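Local coordinates for protein aldo-keto reductase 2E (Bombyx mori, PDB 3WCZ) that reduces 3-dehydroecdysone with NADPH as cosubstrate, does not use NADH, and may help to regulate molting in the silkworm, at residues R175-P185 / L199-G210. Numbering follows the deposited sequence.
Sequences RPVINQIEVNP and LGIAVMAYSPFG. With NAP (NADP nicotinamide-adenine-dinucleotide phosphate), chain B; EDO (1,2-ethanediol), chain C.
Tyr206 lies across the backbone of the neighbouring strand at Glu182, and on this ring the parallel pairing of strands 178-182 and 202-206 becomes a cofactor platform. Its chi1 of 75° sets CG between the backbone N and the carbonyl carbon, which turns the ring over the Ile181-Glu182 peptide instead of out from the sheet. From CB outward, CB rests against the nicotinamide N1N and the ribose O4D; CG faces C3N; CD1 and CE1 meet C4N, with CE1 also 3.3 Å from Glu182 CB; CD2 and CE2 lie between the nicotinamide and the Ile181-Glu182 backbone; CZ lies between C4N and Glu182 N; and OH bonds to Asn159. The ring is thus sandwiched, with Glu182 N 3.4 Å above one face and NADP C4N 3.1 Å above the other.

Behind it the backbone ladder runs from Ala202 N to Val177 O at one end to Val183 N to Tyr206 O at the other, with Ile181 N to Met204 O (2.9 Å) and Tyr206 N to Ile181 O (2.9 Å) holding both backbone polar atoms of Ile181. Gln180 extends over Met204, and its NE2, bonded to Asp53, makes a weak hydrogen bond to Met204 SD at 3.6 Å. Beyond the ladder, Asn184 ND2 binds both Ser207 O (2.9 Å) and Glu182 OE2 (3.0 Å), tying the loops after the two strands to the end of strand 178-182; Val294 N also bonds to OE2, and Ile295 N to OE1. Ser207 OG donates to a cofactor phosphate oxygen.

At the other end Arg175 NH1 bonds to Leu199 O, just after helix 190-198; an alanine here would probably leave that carbonyl without its guanidinium partner. Such a beta-alpha-beta unit, its strands' C-terminal ends carrying the cofactor and a tyrosine ring laid face-on against the nicotinamide, is characteristic of the aldo-keto reductase TIM barrel.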
# COMPACT_ATOMS: atom_id res chain seq x y z
N ARG A 175 -3.86 1.73 -18.49
CA ARG A 175 -3.64 0.67 -17.52
C ARG A 175 -3.27 1.30 -16.17
O ARG A 175 -2.91 2.48 -16.07
CB ARG A 175 -2.61 -0.36 -17.97
CG ARG A 175 -1.21 0.10 -17.87
CD ARG A 175 -0.23 -0.84 -18.57
NE ARG A 175 -0.55 -0.97 -20.00
CZ ARG A 175 0.06 -1.79 -20.85
NH1 ARG A 175 1.02 -2.60 -20.45
NH2 ARG A 175 -0.34 -1.81 -22.11
N PRO A 176 -3.48 0.53 -15.11
CA PRO A 176 -3.16 1.04 -13.79
C PRO A 176 -1.69 1.39 -13.69
O PRO A 176 -0.84 0.73 -14.32
CB PRO A 176 -3.53 -0.13 -12.87
CG PRO A 176 -3.67 -1.29 -13.73
CD PRO A 176 -4.03 -0.83 -15.07
N VAL A 177 -1.36 2.43 -12.93
CA VAL A 177 0.05 2.73 -12.64
C VAL A 177 0.64 1.74 -11.63
O VAL A 177 1.84 1.49 -11.66
CB VAL A 177 0.28 4.15 -12.07
CG1 VAL A 177 -0.05 5.21 -13.11
CG2 VAL A 177 -0.52 4.40 -10.79
N ILE A 178 -0.24 1.17 -10.80
CA ILE A 178 0.14 0.38 -9.64
C ILE A 178 -0.88 -0.71 -9.40
O ILE A 178 -2.07 -0.51 -9.62
CB ILE A 178 0.23 1.29 -8.39
CG1 ILE A 178 1.64 1.92 -8.38
CG2 ILE A 178 -0.05 0.52 -7.05
CD1 ILE A 178 1.79 3.11 -7.52
N ASN A 179 -0.40 -1.86 -8.92
CA ASN A 179 -1.19 -2.89 -8.27
C ASN A 179 -0.64 -3.02 -6.86
O ASN A 179 0.54 -3.37 -6.69
CB ASN A 179 -1.15 -4.22 -9.06
CG ASN A 179 -2.11 -5.28 -8.51
OD1 ASN A 179 -3.07 -4.97 -7.80
ND2 ASN A 179 -1.90 -6.53 -8.92
N GLN A 180 -1.48 -2.72 -5.86
CA GLN A 180 -1.06 -2.83 -4.47
C GLN A 180 -1.50 -4.18 -3.92
O GLN A 180 -2.70 -4.48 -3.86
CB GLN A 180 -1.64 -1.66 -3.65
CG GLN A 180 -1.33 -1.77 -2.16
CD GLN A 180 -1.76 -0.63 -1.26
OE1 GLN A 180 -2.29 -0.90 -0.16
NE2 GLN A 180 -1.56 0.61 -1.66
N ILE A 181 -0.52 -5.00 -3.57
CA ILE A 181 -0.77 -6.39 -3.18
C ILE A 181 0.11 -6.75 -1.98
O ILE A 181 1.07 -6.03 -1.64
CB ILE A 181 -0.52 -7.36 -4.36
CG1 ILE A 181 0.89 -7.19 -4.90
CG2 ILE A 181 -1.56 -7.12 -5.44
CD1 ILE A 181 1.31 -8.26 -5.93
N GLU A 182 -0.21 -7.86 -1.33
CA GLU A 182 0.55 -8.31 -0.17
C GLU A 182 1.87 -8.92 -0.58
O GLU A 182 1.87 -9.90 -1.32
CB GLU A 182 -0.26 -9.34 0.62
CG GLU A 182 0.45 -9.72 1.87
CD GLU A 182 -0.28 -10.72 2.73
OE1 GLU A 182 -1.52 -10.77 2.74
OE2 GLU A 182 0.41 -11.43 3.48
N VAL A 183 2.98 -8.38 -0.10
CA VAL A 183 4.29 -8.97 -0.36
C VAL A 183 5.13 -8.92 0.91
O VAL A 183 5.33 -7.85 1.50
CB VAL A 183 5.06 -8.31 -1.53
CG1 VAL A 183 6.22 -9.20 -1.94
CG2 VAL A 183 4.14 -8.05 -2.72
N ASN A 184 5.60 -10.10 1.31
CA ASN A 184 6.40 -10.27 2.51
C ASN A 184 7.02 -11.68 2.42
O ASN A 184 6.79 -12.39 1.45
CB ASN A 184 5.54 -10.06 3.77
CG ASN A 184 4.30 -10.92 3.76
OD1 ASN A 184 4.39 -12.14 3.54
ND2 ASN A 184 3.14 -10.30 3.94
N PRO A 185 7.85 -12.08 3.41
CA PRO A 185 8.63 -13.30 3.16
C PRO A 185 7.82 -14.57 3.06
O PRO A 185 8.26 -15.53 2.40
CB PRO A 185 9.59 -13.37 4.37
CG PRO A 185 9.78 -11.91 4.77
CD PRO A 185 8.40 -11.28 4.53
N LEU A 199 4.40 -5.59 -17.52
CA LEU A 199 3.40 -4.73 -18.17
C LEU A 199 3.57 -3.23 -17.82
O LEU A 199 2.71 -2.43 -18.15
CB LEU A 199 2.01 -5.20 -17.74
CG LEU A 199 1.60 -6.55 -18.32
CD1 LEU A 199 0.39 -7.11 -17.60
CD2 LEU A 199 1.30 -6.40 -19.78
N GLY A 200 4.65 -2.89 -17.14
CA GLY A 200 4.88 -1.52 -16.71
C GLY A 200 4.00 -1.04 -15.58
O GLY A 200 3.79 0.17 -15.41
N ILE A 201 3.49 -1.98 -14.80
CA ILE A 201 2.66 -1.69 -13.65
C ILE A 201 3.51 -1.92 -12.39
O ILE A 201 3.93 -3.04 -12.13
CB ILE A 201 1.41 -2.59 -13.65
CG1 ILE A 201 0.57 -2.38 -14.91
CG2 ILE A 201 0.57 -2.38 -12.38
CD1 ILE A 201 -0.53 -3.41 -15.09
N ALA A 202 3.77 -0.84 -11.66
CA ALA A 202 4.55 -0.95 -10.44
C ALA A 202 3.73 -1.60 -9.33
O ALA A 202 2.49 -1.61 -9.37
CB ALA A 202 5.07 0.42 -10.00
N VAL A 203 4.42 -2.16 -8.34
CA VAL A 203 3.77 -2.86 -7.24
C VAL A 203 4.05 -2.17 -5.92
O VAL A 203 5.21 -1.95 -5.57
CB VAL A 203 4.21 -4.32 -7.21
CG1 VAL A 203 3.66 -5.00 -5.96
CG2 VAL A 203 3.77 -5.00 -8.50
N MET A 204 2.97 -1.87 -5.19
CA MET A 204 3.07 -1.47 -3.79
C MET A 204 2.86 -2.73 -2.96
O MET A 204 1.96 -3.51 -3.25
CB MET A 204 2.03 -0.41 -3.42
CG MET A 204 2.29 0.96 -4.03
SD MET A 204 1.00 2.19 -3.66
CE MET A 204 1.36 2.54 -1.93
N ALA A 205 3.75 -2.95 -1.98
CA ALA A 205 3.74 -4.13 -1.12
C ALA A 205 3.15 -3.81 0.24
O ALA A 205 3.78 -3.12 1.08
CB ALA A 205 5.18 -4.65 -0.96
N TYR A 206 1.93 -4.29 0.47
CA TYR A 206 1.29 -4.14 1.76
C TYR A 206 1.63 -5.28 2.72
O TYR A 206 2.15 -6.31 2.31
CB TYR A 206 -0.20 -3.89 1.61
CG TYR A 206 -1.14 -5.00 1.24
CD1 TYR A 206 -1.40 -6.06 2.10
CD2 TYR A 206 -1.88 -4.92 0.08
CE1 TYR A 206 -2.36 -7.02 1.80
CE2 TYR A 206 -2.82 -5.88 -0.24
CZ TYR A 206 -3.08 -6.90 0.64
OH TYR A 206 -4.02 -7.85 0.38
N SER A 207 1.34 -5.04 4.00
CA SER A 207 1.74 -5.91 5.11
C SER A 207 3.16 -6.41 4.93
O SER A 207 3.43 -7.60 4.97
CB SER A 207 0.75 -7.07 5.27
OG SER A 207 -0.59 -6.64 5.53
N PRO A 208 4.09 -5.47 4.72
CA PRO A 208 5.47 -5.84 4.38
C PRO A 208 6.21 -6.61 5.47
O PRO A 208 7.19 -7.30 5.15
CB PRO A 208 6.14 -4.49 4.14
CG PRO A 208 5.39 -3.54 5.00
CD PRO A 208 3.94 -4.01 4.86
N PHE A 209 5.78 -6.51 6.74
CA PHE A 209 6.46 -7.24 7.79
C PHE A 209 5.95 -8.67 7.95
O PHE A 209 6.52 -9.45 8.74
CB PHE A 209 6.39 -6.48 9.11
CG PHE A 209 7.11 -5.15 9.07
CD1 PHE A 209 8.47 -5.09 8.80
CD2 PHE A 209 6.43 -3.98 9.29
CE1 PHE A 209 9.11 -3.86 8.78
CE2 PHE A 209 7.06 -2.78 9.30
CZ PHE A 209 8.39 -2.71 9.04
N GLY A 210 4.92 -9.06 7.20
CA GLY A 210 4.46 -10.44 7.22
C GLY A 210 4.13 -10.89 8.63
O GLY A 210 3.58 -10.13 9.41
PA NAP B . 2.78 -3.90 8.61
O1A NAP B . 3.36 -2.62 8.18
O2A NAP B . 2.93 -5.13 7.86
O5B NAP B . 3.07 -4.23 10.11
C5B NAP B . 2.86 -3.28 11.11
C4B NAP B . 3.29 -3.74 12.50
O4B NAP B . 4.73 -3.80 12.56
C3B NAP B . 2.84 -2.91 13.64
O3B NAP B . 2.54 -3.79 14.69
C2B NAP B . 4.00 -2.09 13.92
O2B NAP B . 4.06 -1.60 15.25
C1B NAP B . 5.16 -3.00 13.63
N9A NAP B . 6.39 -2.38 13.20
C8A NAP B . 6.49 -1.35 12.33
N7A NAP B . 7.75 -1.08 12.04
C5A NAP B . 8.52 -1.96 12.74
C6A NAP B . 9.90 -2.16 12.84
N6A NAP B . 10.86 -1.39 12.18
N1A NAP B . 10.31 -3.16 13.65
C2A NAP B . 9.43 -3.92 14.31
N3A NAP B . 8.10 -3.76 14.23
C4A NAP B . 7.65 -2.78 13.43
O3 NAP B . 1.20 -3.62 8.79
PN NAP B . -0.14 -3.63 7.92
O1N NAP B . -0.98 -2.55 8.51
O2N NAP B . -0.66 -5.02 7.89
O5D NAP B . 0.27 -3.26 6.43
C5D NAP B . 0.85 -2.03 6.12
C4D NAP B . -0.05 -1.05 5.35
O4D NAP B . -0.38 -1.56 4.07
C3D NAP B . -1.38 -0.79 5.98
O3D NAP B . -1.28 0.01 7.14
C2D NAP B . -2.11 -0.20 4.88
O2D NAP B . -1.69 1.11 4.64
C1D NAP B . -1.70 -1.12 3.74
N1N NAP B . -2.53 -2.31 3.47
C2N NAP B . -3.31 -2.35 2.38
C3N NAP B . -4.07 -3.46 2.12
C7N NAP B . -4.87 -3.44 0.87
O7N NAP B . -4.59 -2.70 -0.10
N7N NAP B . -5.84 -4.37 0.77
C4N NAP B . -4.11 -4.55 3.01
C5N NAP B . -3.28 -4.51 4.14
C6N NAP B . -2.51 -3.37 4.33
P2B NAP B . 4.20 -0.04 15.59
O1X NAP B . 4.14 -0.01 17.13
O2X NAP B . 5.52 0.40 15.13
O3X NAP B . 3.04 0.67 14.94
C1 EDO C . -2.62 1.38 -22.19
O1 EDO C . -2.67 0.10 -21.53
C2 EDO C . -1.48 2.22 -21.60
O2 EDO C . -1.88 2.69 -20.30
O HOH W 1 3.56 2.45 -13.66
O HOH W 2 -2.62 -9.43 -2.10